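Local atomic coordinates of TT1696 protein (Thermus thermophilus, PDB entry 1UFB), a protein that is of unknown function but folds as an all-helical HEPN domain and may bind DNA. Residues Asp83-Pro88 / Arg102-Leu107; Phe32-Ala37 / Glu110-Leu115. One frame throughout, in Å; residues are numbered along the deposited sequence.

Interaction 1: Asp83-Pro88 / Arg102-Leu107; sequences DKYYIP and RHYTRL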
loop_
_atom_site.group_PDB
_atom_site.type_symbol
_atom_site.label_atom_id
_atom_site.label_comp_id
_atom_site.label_asym_id
_atom_site.label_seq_id
_atom_site.Cartn_x
_atom_site.Cartn_y
_atom_site.Cartn_z
ATOM N N ASP A 83 -6.348 7.176 9.664
ATOM C CA ASP A 83 -6.985 5.864 9.607
ATOM C C ASP A 83 -7.882 5.699 8.420
ATOM O O ASP A 83 -8.070 4.604 7.919
ATOM C CB ASP A 83 -7.717 5.551 10.938
ATOM C CG ASP A 83 -6.752 4.977 11.994
ATOM O OD1 ASP A 83 -5.582 4.731 11.598
ATOM O OD2 ASP A 83 -7.129 4.763 13.191
ATOM N N LYS A 84 -8.371 6.800 7.924
ATOM C CA LYS A 84 -9.200 6.793 6.724
ATOM C C LYS A 84 -8.363 6.683 5.460
ATOM O O LYS A 84 -8.922 6.687 4.362
ATOM C CB LYS A 84 -9.970 8.089 6.604
ATOM C CG LYS A 84 -10.784 8.380 7.842
ATOM C CD LYS A 84 -11.758 7.240 8.145
ATOM C CE LYS A 84 -12.995 7.847 8.805
ATOM N NZ LYS A 84 -13.019 9.331 8.509
ATOM N N TYR A 85 -7.037 6.601 5.583
ATOM C CA TYR A 85 -6.195 6.516 4.364
ATOM C C TYR A 85 -5.653 5.114 4.068
ATOM O O TYR A 85 -4.924 4.957 3.080
ATOM C CB TYR A 85 -5.015 7.500 4.445
ATOM C CG TYR A 85 -5.471 8.971 4.547
ATOM C CD1 TYR A 85 -4.694 9.926 5.229
ATOM C CD2 TYR A 85 -6.645 9.389 3.932
ATOM C CE1 TYR A 85 -5.081 11.298 5.300
ATOM C CE2 TYR A 85 -7.040 10.769 3.982
ATOM C CZ TYR A 85 -6.240 11.700 4.671
ATOM O OH TYR A 85 -6.538 13.057 4.710
ATOM N N TYR A 86 -5.939 4.128 4.932
ATOM C CA TYR A 86 -5.421 2.799 4.663
ATOM C C TYR A 86 -6.144 2.130 3.456
ATOM O O TYR A 86 -5.516 1.670 2.503
ATOM C CB TYR A 86 -5.492 1.931 5.937
ATOM C CG TYR A 86 -5.076 0.507 5.676
ATOM C CD1 TYR A 86 -3.744 0.185 5.331
ATOM C CD2 TYR A 86 -6.067 -0.515 5.622
ATOM C CE1 TYR A 86 -3.408 -1.180 4.916
ATOM C CE2 TYR A 86 -5.765 -1.793 5.218
ATOM C CZ TYR A 86 -4.455 -2.129 4.875
ATOM O OH TYR A 86 -4.258 -3.439 4.562
ATOM N N ILE A 87 -7.465 2.123 3.471
ATOM C CA ILE A 87 -8.199 1.507 2.389
ATOM C C ILE A 87 -8.766 2.458 1.285
ATOM O O ILE A 87 -8.536 2.216 0.099
ATOM C CB ILE A 87 -9.359 0.545 2.975
ATOM C CG1 ILE A 87 -8.744 -0.867 3.220
ATOM C CG2 ILE A 87 -10.539 0.365 1.924
ATOM C CD1 ILE A 87 -9.549 -1.856 4.192
ATOM N N PRO A 88 -9.453 3.563 1.663
ATOM C CA PRO A 88 -10.045 4.501 0.682
ATOM C C PRO A 88 -9.129 5.132 -0.330
ATOM O O PRO A 88 -9.554 5.515 -1.408
ATOM C CB PRO A 88 -10.788 5.543 1.574
ATOM C CG PRO A 88 -11.221 4.644 2.819
ATOM C CD PRO A 88 -9.848 3.920 3.043
ATOM N N ARG A 102 -8.664 9.847 -7.513
ATOM C CA ARG A 102 -9.158 11.197 -7.805
ATOM C C ARG A 102 -9.771 11.919 -6.622
ATOM O O ARG A 102 -10.014 13.111 -6.677
ATOM C CB ARG A 102 -10.191 11.179 -8.964
ATOM C CG ARG A 102 -11.513 10.688 -8.556
ATOM C CD ARG A 102 -12.600 10.864 -9.647
ATOM N NE ARG A 102 -13.903 10.932 -8.973
ATOM C CZ ARG A 102 -15.088 10.640 -9.509
ATOM N NH1 ARG A 102 -15.177 10.229 -10.779
ATOM N NH2 ARG A 102 -16.188 10.781 -8.759
ATOM N N HIS A 103 -10.034 11.206 -5.539
ATOM C CA HIS A 103 -10.650 11.869 -4.414
ATOM C C HIS A 103 -9.653 12.481 -3.452
ATOM O O HIS A 103 -10.072 12.903 -2.381
ATOM C CB HIS A 103 -11.536 10.875 -3.647
ATOM C CG HIS A 103 -12.686 10.357 -4.456
ATOM N ND1 HIS A 103 -12.618 9.199 -5.197
ATOM C CD2 HIS A 103 -13.925 10.867 -4.668
ATOM C CE1 HIS A 103 -13.762 9.015 -5.835
ATOM N NE2 HIS A 103 -14.573 10.013 -5.531
ATOM N N TYR A 104 -8.369 12.541 -3.811
ATOM C CA TYR A 104 -7.383 13.057 -2.867
ATOM C C TYR A 104 -6.627 14.243 -3.461
ATOM O O TYR A 104 -6.307 14.217 -4.625
ATOM C CB TYR A 104 -6.450 11.898 -2.448
ATOM C CG TYR A 104 -7.269 10.854 -1.712
ATOM C CD1 TYR A 104 -8.054 9.929 -2.412
ATOM C CD2 TYR A 104 -7.358 10.878 -0.300
ATOM C CE1 TYR A 104 -8.908 9.057 -1.716
ATOM C CE2 TYR A 104 -8.196 10.038 0.394
ATOM C CZ TYR A 104 -8.983 9.115 -0.322
ATOM O OH TYR A 104 -9.822 8.293 0.373
ATOM N N THR A 105 -6.333 15.269 -2.660
ATOM C CA THR A 105 -5.707 16.486 -3.205
ATOM C C THR A 105 -4.310 16.721 -2.601
ATOM O O THR A 105 -3.896 16.039 -1.618
ATOM C CB THR A 105 -6.554 17.748 -2.844
ATOM O OG1 THR A 105 -6.476 17.945 -1.405
ATOM C CG2 THR A 105 -8.061 17.578 -3.257
ATOM N N ARG A 106 -3.607 17.700 -3.150
ATOM C CA ARG A 106 -2.281 17.970 -2.621
ATOM C C ARG A 106 -2.355 18.460 -1.150
ATOM O O ARG A 106 -1.521 18.065 -0.300
ATOM C CB ARG A 106 -1.509 19.018 -3.468
ATOM C CG ARG A 106 -0.105 19.435 -2.901
ATOM C CD ARG A 106 0.665 20.509 -3.786
ATOM N NE ARG A 106 -0.052 21.817 -3.777
ATOM C CZ ARG A 106 -0.012 22.724 -2.810
ATOM N NH1 ARG A 106 0.720 22.509 -1.720
ATOM N NH2 ARG A 106 -0.735 23.861 -2.918
ATOM N N LEU A 107 -3.290 19.374 -0.855
ATOM C CA LEU A 107 -3.330 19.900 0.505
ATOM C C LEU A 107 -3.622 18.768 1.501
ATOM O O LEU A 107 -3.106 18.777 2.632
ATOM C CB LEU A 107 -4.392 21.026 0.682
ATOM C CG LEU A 107 -4.070 22.287 -0.161
ATOM C CD1 LEU A 107 -5.304 23.296 -0.102
ATOM C CD2 LEU A 107 -2.802 22.983 0.405
HETATM O O HOH W 1 -10.235 8.613 3.005
#
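The Tyr104 ring meets Tyr85 through its edge: Tyr85 CE2 lies near the plane of the Tyr104 ring, 3.8 Å from Tyr104 CE2. The two aromatic side chains meet at a slant and do not stack, so the pair is held by the contact of rim carbons. A water also lies in the plane of the Tyr104 ring, beside its hydroxyl, while Pro88 O approaches obliquely, 3.6 Å from Tyr104 CE1. A chi1 of -64° sets the Tyr104 ring opposite its own carbonyl carbon and sends it out from its segment to the turn, with the hydroxyl leading. There Tyr104 OH comes within 3.2 Å of Pro88 CB, a snug fit of oxygen against the proline ring.

A water makes a polar link across the contact. It donates to Lys84 O at 2.7 Å and also bonds Tyr104 OH at 2.7 Å, joining a main-chain carbonyl of the type I turn Asp83-Tyr86 to the phenol. Pro88 O accepts a hydrogen bond from His95 NE2, and Tyr85 also packs on Cys31 of helix 27-48, where Tyr104 touches Ala28. A phenylalanine here, lacking the hydroxyl of Tyr104, would probably leave the water without its bond to this segment and break the water link to Lys84 O.

Just beyond the ring the last helix begins. Thr105 is its N-cap: the Thr105 side chain caps a backbone N in the first turn while Thr105 N binds Glu108 OE1, consistent with a capping box. The general lesson is one of connection geometry in a helical bundle: the turn that follows helix 73-83 is packed, through two buried tyrosines, a proline and one bridging water, against the residues leading into the N-terminus of helix 106-126.

Interaction 2: Phe32-Ala37 / Glu110-Leu115; sequences FAAQQA and EEALDL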
loop_
_atom_site.group_PDB
_atom_site.type_symbol
_atom_site.label_atom_id
_atom_site.label_comp_id
_atom_site.label_asym_id
_atom_site.label_seq_id
_atom_site.Cartn_x
_atom_site.Cartn_y
_atom_site.Cartn_z
ATOM N N PHE A 32 -1.737 7.283 1.574
ATOM C CA PHE A 32 -1.585 5.894 2.022
ATOM C C PHE A 32 -0.179 5.698 2.640
ATOM O O PHE A 32 -0.025 5.152 3.744
ATOM C CB PHE A 32 -1.785 4.967 0.812
ATOM C CG PHE A 32 -1.499 3.515 1.127
ATOM C CD1 PHE A 32 -2.412 2.804 1.900
ATOM C CD2 PHE A 32 -0.322 2.892 0.680
ATOM C CE1 PHE A 32 -2.181 1.471 2.229
ATOM C CE2 PHE A 32 -0.054 1.515 1.003
ATOM C CZ PHE A 32 -0.996 0.826 1.778
ATOM N N ALA A 33 0.842 6.206 1.960
ATOM C CA ALA A 33 2.199 6.070 2.445
ATOM C C ALA A 33 2.344 6.786 3.782
ATOM O O ALA A 33 3.054 6.318 4.617
ATOM C CB ALA A 33 3.251 6.574 1.360
ATOM N N ALA A 34 1.642 7.898 4.011
ATOM C CA ALA A 34 1.728 8.575 5.297
ATOM C C ALA A 34 1.086 7.701 6.385
ATOM O O ALA A 34 1.594 7.569 7.519
ATOM C CB ALA A 34 1.006 9.956 5.228
ATOM N N GLN A 35 -0.081 7.136 6.091
ATOM C CA GLN A 35 -0.672 6.236 7.121
ATOM C C GLN A 35 0.339 5.056 7.391
ATOM O O GLN A 35 0.490 4.615 8.549
ATOM C CB GLN A 35 -2.022 5.643 6.608
ATOM C CG GLN A 35 -2.710 4.611 7.559
ATOM C CD GLN A 35 -2.066 3.188 7.497
ATOM O OE1 GLN A 35 -1.452 2.824 6.502
ATOM N NE2 GLN A 35 -2.273 2.357 8.583
ATOM N N GLN A 36 1.005 4.570 6.338
ATOM C CA GLN A 36 1.934 3.454 6.499
ATOM C C GLN A 36 3.148 3.862 7.339
ATOM O O GLN A 36 3.701 3.037 8.104
ATOM C CB GLN A 36 2.386 2.930 5.120
ATOM C CG GLN A 36 1.330 2.094 4.391
ATOM C CD GLN A 36 1.133 0.738 5.085
ATOM O OE1 GLN A 36 0.169 0.497 5.914
ATOM N NE2 GLN A 36 2.039 -0.168 4.768
ATOM N N ALA A 37 3.583 5.134 7.182
ATOM C CA ALA A 37 4.708 5.630 8.009
ATOM C C ALA A 37 4.266 5.612 9.461
ATOM O O ALA A 37 4.995 5.118 10.333
ATOM C CB ALA A 37 5.080 7.059 7.624
ATOM N N GLU A 110 -0.445 16.880 1.924
ATOM C CA GLU A 110 0.587 17.552 2.782
ATOM C C GLU A 110 0.190 17.487 4.244
ATOM O O GLU A 110 1.023 17.279 5.148
ATOM C CB GLU A 110 0.882 19.044 2.334
ATOM C CG GLU A 110 1.415 19.066 0.898
ATOM C CD GLU A 110 1.912 20.439 0.419
ATOM O OE1 GLU A 110 1.822 21.380 1.216
ATOM O OE2 GLU A 110 2.374 20.519 -0.743
ATOM N N GLU A 111 -1.103 17.639 4.499
ATOM C CA GLU A 111 -1.576 17.519 5.870
ATOM C C GLU A 111 -1.289 16.070 6.364
ATOM O O GLU A 111 -0.818 15.850 7.500
ATOM C CB GLU A 111 -3.078 17.789 5.950
ATOM C CG GLU A 111 -3.599 17.452 7.345
ATOM C CD GLU A 111 -5.089 17.622 7.379
ATOM O OE1 GLU A 111 -5.847 16.747 6.825
ATOM O OE2 GLU A 111 -5.471 18.677 7.954
ATOM N N ALA A 112 -1.502 15.085 5.480
ATOM C CA ALA A 112 -1.242 13.686 5.871
ATOM C C ALA A 112 0.231 13.514 6.259
ATOM O O ALA A 112 0.541 12.858 7.276
ATOM C CB ALA A 112 -1.668 12.749 4.726
ATOM N N LEU A 113 1.145 14.099 5.471
ATOM C CA LEU A 113 2.578 14.042 5.833
ATOM C C LEU A 113 2.804 14.724 7.173
ATOM O O LEU A 113 3.551 14.231 7.995
ATOM C CB LEU A 113 3.476 14.731 4.786
ATOM C CG LEU A 113 3.672 14.016 3.446
ATOM C CD1 LEU A 113 4.180 14.999 2.406
ATOM C CD2 LEU A 113 4.681 12.941 3.593
ATOM N N ASP A 114 2.132 15.847 7.412
ATOM C CA ASP A 114 2.300 16.555 8.675
ATOM C C ASP A 114 1.899 15.681 9.855
ATOM O O ASP A 114 2.599 15.637 10.903
ATOM C CB ASP A 114 1.403 17.811 8.719
ATOM C CG ASP A 114 1.895 18.929 7.802
ATOM O OD1 ASP A 114 3.073 18.902 7.383
ATOM O OD2 ASP A 114 1.089 19.834 7.518
ATOM N N LEU A 115 0.763 15.010 9.709
ATOM C CA LEU A 115 0.238 14.159 10.789
ATOM C C LEU A 115 1.158 12.944 11.027
ATOM O O LEU A 115 1.426 12.559 12.171
ATOM C CB LEU A 115 -1.223 13.723 10.449
ATOM C CG LEU A 115 -2.223 14.895 10.303
ATOM C CD1 LEU A 115 -3.626 14.368 9.927
ATOM C CD2 LEU A 115 -2.284 15.649 11.637
#
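Close packing of two bundle helices through alanine is the theme here: helices 27-48 and 106-126, running in broadly the same direction, approach each other at Ala34 and Ala112. The nearest pair of alpha carbons, Ala34 CA and Leu113 CA, is 5.6 Å apart, a close approach with which the small side chains of Ala34 and Ala112 are consistent.

Ala34 does most of the touching. Its methyl points toward the other helix and settles against the backbone where Ala112 joins Leu113, with Ala34 CB 3.6 Å from Ala112 O and 4.2 Å from Leu113 N. The Ala112 methyl answers from the other side of the interface, so that Ala34 CB and Ala112 CB lie 3.9 Å apart. The chemistry is therefore apolar, methyl against methyl and methyl against peptide group, while the polar main chain is served within each helix, as by the bond from Gln36 N to Phe32 O.

Larger side chains have other neighbours as well. Leu113 leaves its backbone away from helix 27-48, but with chi1 at -72° the end of the side chain turns back to lie near the contact, and it also packs on Leu15, Ala18 and Leu22 of helix 4-24. Leu115 meets Ala78, Val81 and Leu82 of helix 73-83. This part of helix 27-48 reaches the dimer interface too: Ala33 packs on Trp29 and Phe32 on Arg90, both of the second subunit.

The example illustrates how small residues let helices come near while the leucines beside them pack on helices 4-24 and 73-83, and in this protein it forms part of the buried centre of the HEPN helical bundle.

The two contacts share helix 106-126 but use it differently. Interaction 2 lies in the buried heart of the chain and joins two regular helices mainly through alanine methyls packed on each other and on backbone; interaction 1, farther out and partly exposed, gathers a loop and the approach to that helix's first turn, and there a water and a phenol hydroxyl enter the chemistry. In sequence the loop contact is nested within the span closed by the helix pair. They also touch: Tyr85 CE1 rests 3.8 Å from Ala112 CB, and Tyr86 O lies 3.4 Å from Phe32 CE1, so the turn covers part of the same two helices that interaction 2 brings together.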